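Local atomic coordinates of glypican-1 (Homo sapiens, PDB entry 4YWT), a protein that carries heparan sulfate chains at the cell surface and through them binds alpha-4 (V) collagen, taking part in Schwann cell myelination. Residues Ala283-Val297 with Lys382-Ser394. The protein carries 3 engineered substitutions. Numbering follows the deposited sequence.
With CA (calcium ion), chain F.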
loop_
_atom_site.group_PDB
_atom_site.type_symbol
_atom_site.label_atom_id
_atom_site.label_comp_id
_atom_site.label_asym_id
_atom_site.label_seq_id
_atom_site.Cartn_x
_atom_site.Cartn_y
_atom_site.Cartn_z
ATOM N N ALA A 283 -10.744 6.886 -9.530
ATOM C CA ALA A 283 -10.138 6.143 -10.629
ATOM C C ALA A 283 -8.960 6.895 -11.247
ATOM O O ALA A 283 -8.143 6.305 -11.954
ATOM C CB ALA A 283 -11.183 5.831 -11.692
ATOM N N ASP A 284 -8.870 8.196 -10.988
ATOM C CA ASP A 284 -7.723 8.965 -11.472
ATOM C C ASP A 284 -6.411 8.598 -10.764
ATOM O O ASP A 284 -5.330 8.946 -11.237
ATOM C CB ASP A 284 -7.984 10.464 -11.330
ATOM C CG ASP A 284 -8.777 11.029 -12.494
ATOM O OD1 ASP A 284 -8.814 10.382 -13.563
ATOM O OD2 ASP A 284 -9.355 12.125 -12.343
ATOM N N LEU A 285 -6.506 7.892 -9.640
ATOM C CA LEU A 285 -5.321 7.473 -8.889
ATOM C C LEU A 285 -4.591 6.308 -9.557
ATOM O O LEU A 285 -3.480 5.948 -9.158
ATOM C CB LEU A 285 -5.705 7.074 -7.464
ATOM C CG LEU A 285 -6.283 8.139 -6.532
ATOM C CD1 LEU A 285 -7.261 7.502 -5.559
ATOM C CD2 LEU A 285 -5.168 8.842 -5.778
ATOM N N ASP A 286 -5.231 5.735 -10.573
ATOM C CA ASP A 286 -4.791 4.496 -11.215
ATOM C C ASP A 286 -3.313 4.468 -11.604
ATOM O O ASP A 286 -2.562 3.606 -11.140
ATOM C CB ASP A 286 -5.644 4.237 -12.462
ATOM C CG ASP A 286 -5.355 2.893 -13.099
ATOM O OD1 ASP A 286 -5.372 1.878 -12.375
ATOM O OD2 ASP A 286 -5.111 2.852 -14.323
ATOM N N ALA A 287 -2.907 5.411 -12.447
ATOM C CA ALA A 287 -1.558 5.427 -13.012
ATOM C C ALA A 287 -0.458 5.479 -11.949
ATOM O O ALA A 287 0.494 4.698 -11.990
ATOM C CB ALA A 287 -1.412 6.602 -13.970
ATOM N N GLU A 288 -0.594 6.399 -11.000
ATOM C CA GLU A 288 0.438 6.595 -9.991
ATOM C C GLU A 288 0.406 5.498 -8.929
ATOM O O GLU A 288 1.440 5.156 -8.352
ATOM C CB GLU A 288 0.295 7.973 -9.342
ATOM C CG GLU A 288 0.478 9.131 -10.314
ATOM C CD GLU A 288 1.678 8.952 -11.230
ATOM O OE1 GLU A 288 2.766 8.590 -10.733
ATOM O OE2 GLU A 288 1.529 9.172 -12.451
ATOM N N TRP A 289 -0.781 4.952 -8.675
ATOM C CA TRP A 289 -0.907 3.800 -7.787
ATOM C C TRP A 289 -0.145 2.620 -8.387
ATOM O O TRP A 289 0.654 1.967 -7.706
ATOM C CB TRP A 289 -2.383 3.456 -7.566
ATOM C CG TRP A 289 -2.649 2.225 -6.747
ATOM C CD1 TRP A 289 -2.890 0.968 -7.218
ATOM C CD2 TRP A 289 -2.732 2.139 -5.317
ATOM N NE1 TRP A 289 -3.109 0.103 -6.173
ATOM C CE2 TRP A 289 -3.016 0.797 -4.995
ATOM C CE3 TRP A 289 -2.589 3.066 -4.279
ATOM C CZ2 TRP A 289 -3.158 0.358 -3.679
ATOM C CZ3 TRP A 289 -2.730 2.628 -2.973
ATOM C CH2 TRP A 289 -3.012 1.285 -2.685
ATOM N N ARG A 290 -0.378 2.372 -9.672
ATOM C CA ARG A 290 0.310 1.303 -10.389
ATOM C C ARG A 290 1.816 1.535 -10.440
ATOM O O ARG A 290 2.593 0.592 -10.309
ATOM C CB ARG A 290 -0.239 1.163 -11.810
ATOM C CG ARG A 290 -1.653 0.610 -11.881
ATOM C CD ARG A 290 -2.100 0.443 -13.323
ATOM N NE ARG A 290 -3.506 0.065 -13.424
ATOM C CZ ARG A 290 -3.948 -1.188 -13.408
ATOM N NH1 ARG A 290 -3.093 -2.195 -13.290
ATOM N NH2 ARG A 290 -5.247 -1.436 -13.508
ATOM N N ASN A 291 2.223 2.787 -10.639
ATOM C CA ASN A 291 3.642 3.131 -10.640
ATOM C C ASN A 291 4.294 2.813 -9.299
ATOM O O ASN A 291 5.342 2.147 -9.236
ATOM C CB ASN A 291 3.840 4.613 -10.972
ATOM C CG ASN A 291 3.634 4.914 -12.443
ATOM O OD1 ASN A 291 3.816 4.047 -13.298
ATOM N ND2 ASN A 291 3.257 6.152 -12.745
ATOM N N LEU A 292 3.663 3.290 -8.230
ATOM C CA LEU A 292 4.167 3.058 -6.885
ATOM C C LEU A 292 4.278 1.573 -6.589
ATOM O O LEU A 292 5.325 1.105 -6.150
ATOM C CB LEU A 292 3.272 3.719 -5.836
ATOM C CG LEU A 292 3.870 3.611 -4.433
ATOM C CD1 LEU A 292 5.173 4.388 -4.374
ATOM C CD2 LEU A 292 2.904 4.095 -3.364
ATOM N N LEU A 293 3.200 0.833 -6.835
ATOM C CA LEU A 293 3.193 -0.597 -6.537
ATOM C C LEU A 293 4.211 -1.352 -7.390
ATOM O O LEU A 293 4.799 -2.334 -6.936
ATOM C CB LEU A 293 1.796 -1.185 -6.728
ATOM C CG LEU A 293 0.917 -1.221 -5.475
ATOM C CD1 LEU A 293 0.556 0.181 -5.010
ATOM C CD2 LEU A 293 -0.337 -2.044 -5.724
ATOM N N ASP A 294 4.425 -0.886 -8.617
ATOM C CA ASP A 294 5.443 -1.470 -9.485
ATOM C C ASP A 294 6.839 -1.275 -8.905
ATOM O O ASP A 294 7.623 -2.226 -8.819
ATOM C CB ASP A 294 5.374 -0.866 -10.888
ATOM C CG ASP A 294 4.616 -1.744 -11.864
ATOM O OD1 ASP A 294 3.772 -2.550 -11.414
ATOM O OD2 ASP A 294 4.865 -1.630 -13.083
ATOM N N SER A 295 7.147 -0.046 -8.499
ATOM C CA SER A 295 8.462 0.237 -7.927
ATOM C C SER A 295 8.646 -0.482 -6.588
ATOM O O SER A 295 9.765 -0.817 -6.200
ATOM C CB SER A 295 8.667 1.746 -7.758
ATOM O OG SER A 295 7.872 2.264 -6.707
ATOM N N MET A 296 7.539 -0.731 -5.895
ATOM C CA MET A 296 7.570 -1.423 -4.612
ATOM C C MET A 296 7.806 -2.917 -4.797
ATOM O O MET A 296 8.481 -3.552 -3.988
ATOM C CB MET A 296 6.271 -1.184 -3.842
ATOM C CG MET A 296 6.252 0.117 -3.058
ATOM S SD MET A 296 4.909 0.199 -1.857
ATOM C CE MET A 296 3.486 0.081 -2.929
ATOM N N VAL A 297 7.241 -3.478 -5.861
ATOM C CA VAL A 297 7.519 -4.863 -6.212
ATOM C C VAL A 297 8.980 -4.983 -6.630
ATOM O O VAL A 297 9.675 -5.924 -6.242
ATOM C CB VAL A 297 6.598 -5.367 -7.343
ATOM C CG1 VAL A 297 7.134 -6.658 -7.943
ATOM C CG2 VAL A 297 5.180 -5.564 -6.826
ATOM N N LYS A 382 4.264 -9.515 -2.726
ATOM C CA LYS A 382 4.179 -9.312 -4.166
ATOM C C LYS A 382 2.857 -9.838 -4.705
ATOM O O LYS A 382 2.265 -9.238 -5.604
ATOM C CB LYS A 382 5.356 -9.976 -4.884
ATOM C CG LYS A 382 6.681 -9.259 -4.660
ATOM C CD LYS A 382 7.685 -9.542 -5.768
ATOM C CE LYS A 382 8.245 -10.948 -5.678
ATOM N NZ LYS A 382 9.437 -11.107 -6.557
ATOM N N ALA A 383 2.387 -10.953 -4.150
ATOM C CA ALA A 383 1.071 -11.468 -4.519
ATOM C C ALA A 383 -0.020 -10.451 -4.190
ATOM O O ALA A 383 -0.827 -10.083 -5.053
ATOM C CB ALA A 383 0.797 -12.789 -3.816
ATOM N N GLN A 384 -0.030 -9.987 -2.943
ATOM C CA GLN A 384 -1.044 -9.042 -2.482
ATOM C C GLN A 384 -1.006 -7.709 -3.231
ATOM O O GLN A 384 -2.041 -7.071 -3.420
ATOM C CB GLN A 384 -0.893 -8.789 -0.981
ATOM C CG GLN A 384 -1.410 -9.918 -0.099
ATOM C CD GLN A 384 -2.924 -10.055 -0.134
ATOM O OE1 GLN A 384 -3.626 -9.236 -0.728
ATOM N NE2 GLN A 384 -3.435 -11.099 0.511
ATOM N N LEU A 385 0.182 -7.291 -3.653
ATOM C CA LEU A 385 0.337 -6.016 -4.347
ATOM C C LEU A 385 -0.048 -6.136 -5.816
ATOM O O LEU A 385 -0.647 -5.221 -6.380
ATOM C CB LEU A 385 1.769 -5.498 -4.214
ATOM C CG LEU A 385 2.134 -4.953 -2.831
ATOM C CD1 LEU A 385 3.489 -4.268 -2.855
ATOM C CD2 LEU A 385 1.054 -4.006 -2.325
ATOM N N ARG A 386 0.296 -7.262 -6.435
ATOM C CA ARG A 386 -0.147 -7.524 -7.799
ATOM C C ARG A 386 -1.661 -7.693 -7.827
ATOM O O ARG A 386 -2.303 -7.440 -8.845
ATOM C CB ARG A 386 0.530 -8.771 -8.374
ATOM C CG ARG A 386 2.005 -8.600 -8.692
ATOM C CD ARG A 386 2.571 -9.852 -9.348
ATOM N NE ARG A 386 3.899 -10.189 -8.842
ATOM C CZ ARG A 386 5.038 -9.821 -9.420
ATOM N NH1 ARG A 386 5.018 -9.097 -10.530
ATOM N NH2 ARG A 386 6.199 -10.175 -8.886
ATOM N N ASP A 387 -2.224 -8.115 -6.699
ATOM C CA ASP A 387 -3.662 -8.352 -6.610
ATOM C C ASP A 387 -4.487 -7.066 -6.503
ATOM O O ASP A 387 -5.641 -7.028 -6.933
ATOM C CB ASP A 387 -3.971 -9.255 -5.417
ATOM C CG ASP A 387 -5.435 -9.638 -5.343
ATOM O OD1 ASP A 387 -5.974 -10.118 -6.362
ATOM O OD2 ASP A 387 -6.045 -9.453 -4.270
ATOM N N VAL A 388 -3.901 -6.015 -5.936
ATOM C CA VAL A 388 -4.646 -4.783 -5.688
ATOM C C VAL A 388 -4.155 -3.594 -6.518
ATOM O O VAL A 388 -4.491 -2.446 -6.222
ATOM C CB VAL A 388 -4.594 -4.389 -4.197
ATOM C CG1 VAL A 388 -5.184 -5.495 -3.335
ATOM C CG2 VAL A 388 -3.163 -4.072 -3.774
ATOM N N GLN A 389 -3.372 -3.863 -7.558
ATOM C CA GLN A 389 -2.887 -2.795 -8.425
ATOM C C GLN A 389 -4.018 -2.243 -9.290
ATOM O O GLN A 389 -3.932 -1.125 -9.798
ATOM C CB GLN A 389 -1.740 -3.288 -9.310
ATOM C CG GLN A 389 -2.060 -4.537 -10.108
ATOM C CD GLN A 389 -0.892 -5.004 -10.954
ATOM O OE1 GLN A 389 0.092 -4.286 -11.123
ATOM N NE2 GLN A 389 -0.997 -6.212 -11.492
ATOM N N ASP A 390 -5.078 -3.032 -9.445
ATOM C CA ASP A 390 -6.211 -2.654 -10.285
ATOM C C ASP A 390 -7.341 -2.017 -9.487
ATOM O O ASP A 390 -8.404 -1.730 -10.031
ATOM C CB ASP A 390 -6.751 -3.877 -11.038
ATOM C CG ASP A 390 -7.185 -5.009 -10.104
ATOM O OD1 ASP A 390 -7.246 -4.806 -8.871
ATOM O OD2 ASP A 390 -7.481 -6.112 -10.609
ATOM N N PHE A 391 -7.099 -1.809 -8.196
ATOM C CA PHE A 391 -8.138 -1.435 -7.236
ATOM C C PHE A 391 -9.047 -0.293 -7.698
ATOM O O PHE A 391 -10.273 -0.454 -7.819
ATOM C CB PHE A 391 -7.480 -1.057 -5.905
ATOM C CG PHE A 391 -8.456 -0.805 -4.795
ATOM C CD1 PHE A 391 -9.152 -1.856 -4.219
ATOM C CD2 PHE A 391 -8.676 0.478 -4.322
ATOM C CE1 PHE A 391 -10.052 -1.632 -3.194
ATOM C CE2 PHE A 391 -9.574 0.709 -3.297
ATOM C CZ PHE A 391 -10.263 -0.348 -2.732
ATOM N N TRP A 392 -8.426 0.849 -7.978
ATOM C CA TRP A 392 -9.136 2.098 -8.220
ATOM C C TRP A 392 -10.020 2.078 -9.463
ATOM O O TRP A 392 -10.937 2.887 -9.586
ATOM C CB TRP A 392 -8.128 3.244 -8.311
ATOM C CG TRP A 392 -7.298 3.347 -7.079
ATOM C CD1 TRP A 392 -5.968 3.066 -6.956
ATOM C CD2 TRP A 392 -7.751 3.725 -5.775
ATOM N NE1 TRP A 392 -5.562 3.261 -5.658
ATOM C CE2 TRP A 392 -6.639 3.664 -4.912
ATOM C CE3 TRP A 392 -8.989 4.114 -5.254
ATOM C CZ2 TRP A 392 -6.727 3.980 -3.559
ATOM C CZ3 TRP A 392 -9.075 4.427 -3.912
ATOM C CH2 TRP A 392 -7.951 4.358 -3.078
ATOM N N ILE A 393 -9.749 1.157 -10.381
ATOM C CA ILE A 393 -10.592 1.015 -11.561
ATOM C C ILE A 393 -11.435 -0.254 -11.488
ATOM O O ILE A 393 -12.387 -0.419 -12.248
ATOM C CB ILE A 393 -9.767 0.990 -12.855
ATOM C CG1 ILE A 393 -8.948 -0.296 -12.938
ATOM C CG2 ILE A 393 -8.875 2.221 -12.945
ATOM C CD1 ILE A 393 -8.418 -0.571 -14.311
ATOM N N SER A 394 -11.081 -1.153 -10.576
ATOM C CA SER A 394 -11.844 -2.381 -10.408
ATOM C C SER A 394 -13.007 -2.154 -9.452
ATOM O O SER A 394 -13.890 -3.003 -9.337
ATOM C CB SER A 394 -10.957 -3.516 -9.894
ATOM O OG SER A 394 -10.660 -3.344 -8.520
HETATM CA CA CA F . -7.426 -7.126 -8.476
HETATM O O HOH W 1 -6.051 1.099 -9.897
HETATM O O HOH W 2 -5.373 -7.461 -9.650
HETATM O O HOH W 3 -9.772 -6.754 -8.192
HETATM O O HOH W 4 -8.504 -5.807 -6.797
#
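An edge-to-face tryptophan pair joins helix 286-297 to the first turn of the helix starting at Phe391, just after the Val388-Phe391 beta turn. Trp392 directs its pyrrole edge at one face of Trp289, planes 89° apart, with NE1 3.1 Å from Trp289 CD2; Leu293 CD1 lies over the opposite face. With chi1 at 176°, Trp289 swings its CG away from the backbone N, and the indole NE1 donates to Val388 O at 2.9 Å (N-H...O 153°). Trp392 is sandwiched: Leu285 CD1 sits 3.7 Å above the centre of its six-membered ring in a CH-pi contact, and Phe391 CD2 covers the other face. Helices 286-297 and 382-387 run antiparallel within the mainly helical glypican core, where helix 204-236 touches both indoles. Arg290 is salt-bridged from NE to Asp286 OD1 (2.8 Å) and lays its guanidinium over Gln389 O, with Ile393 CD1 at its edge. A water donates to Asp286 OD1 and Gln389 O. Calcium is held by Asp387 O, both carboxylate oxygens of Asp390 in the turn, and three waters. Leu293 CD2 packs on Leu385 CD2 (4.2 Å), and Val297 CG1 meets Lys382 CD at 3.7 Å and one face of the Arg386 guanidinium.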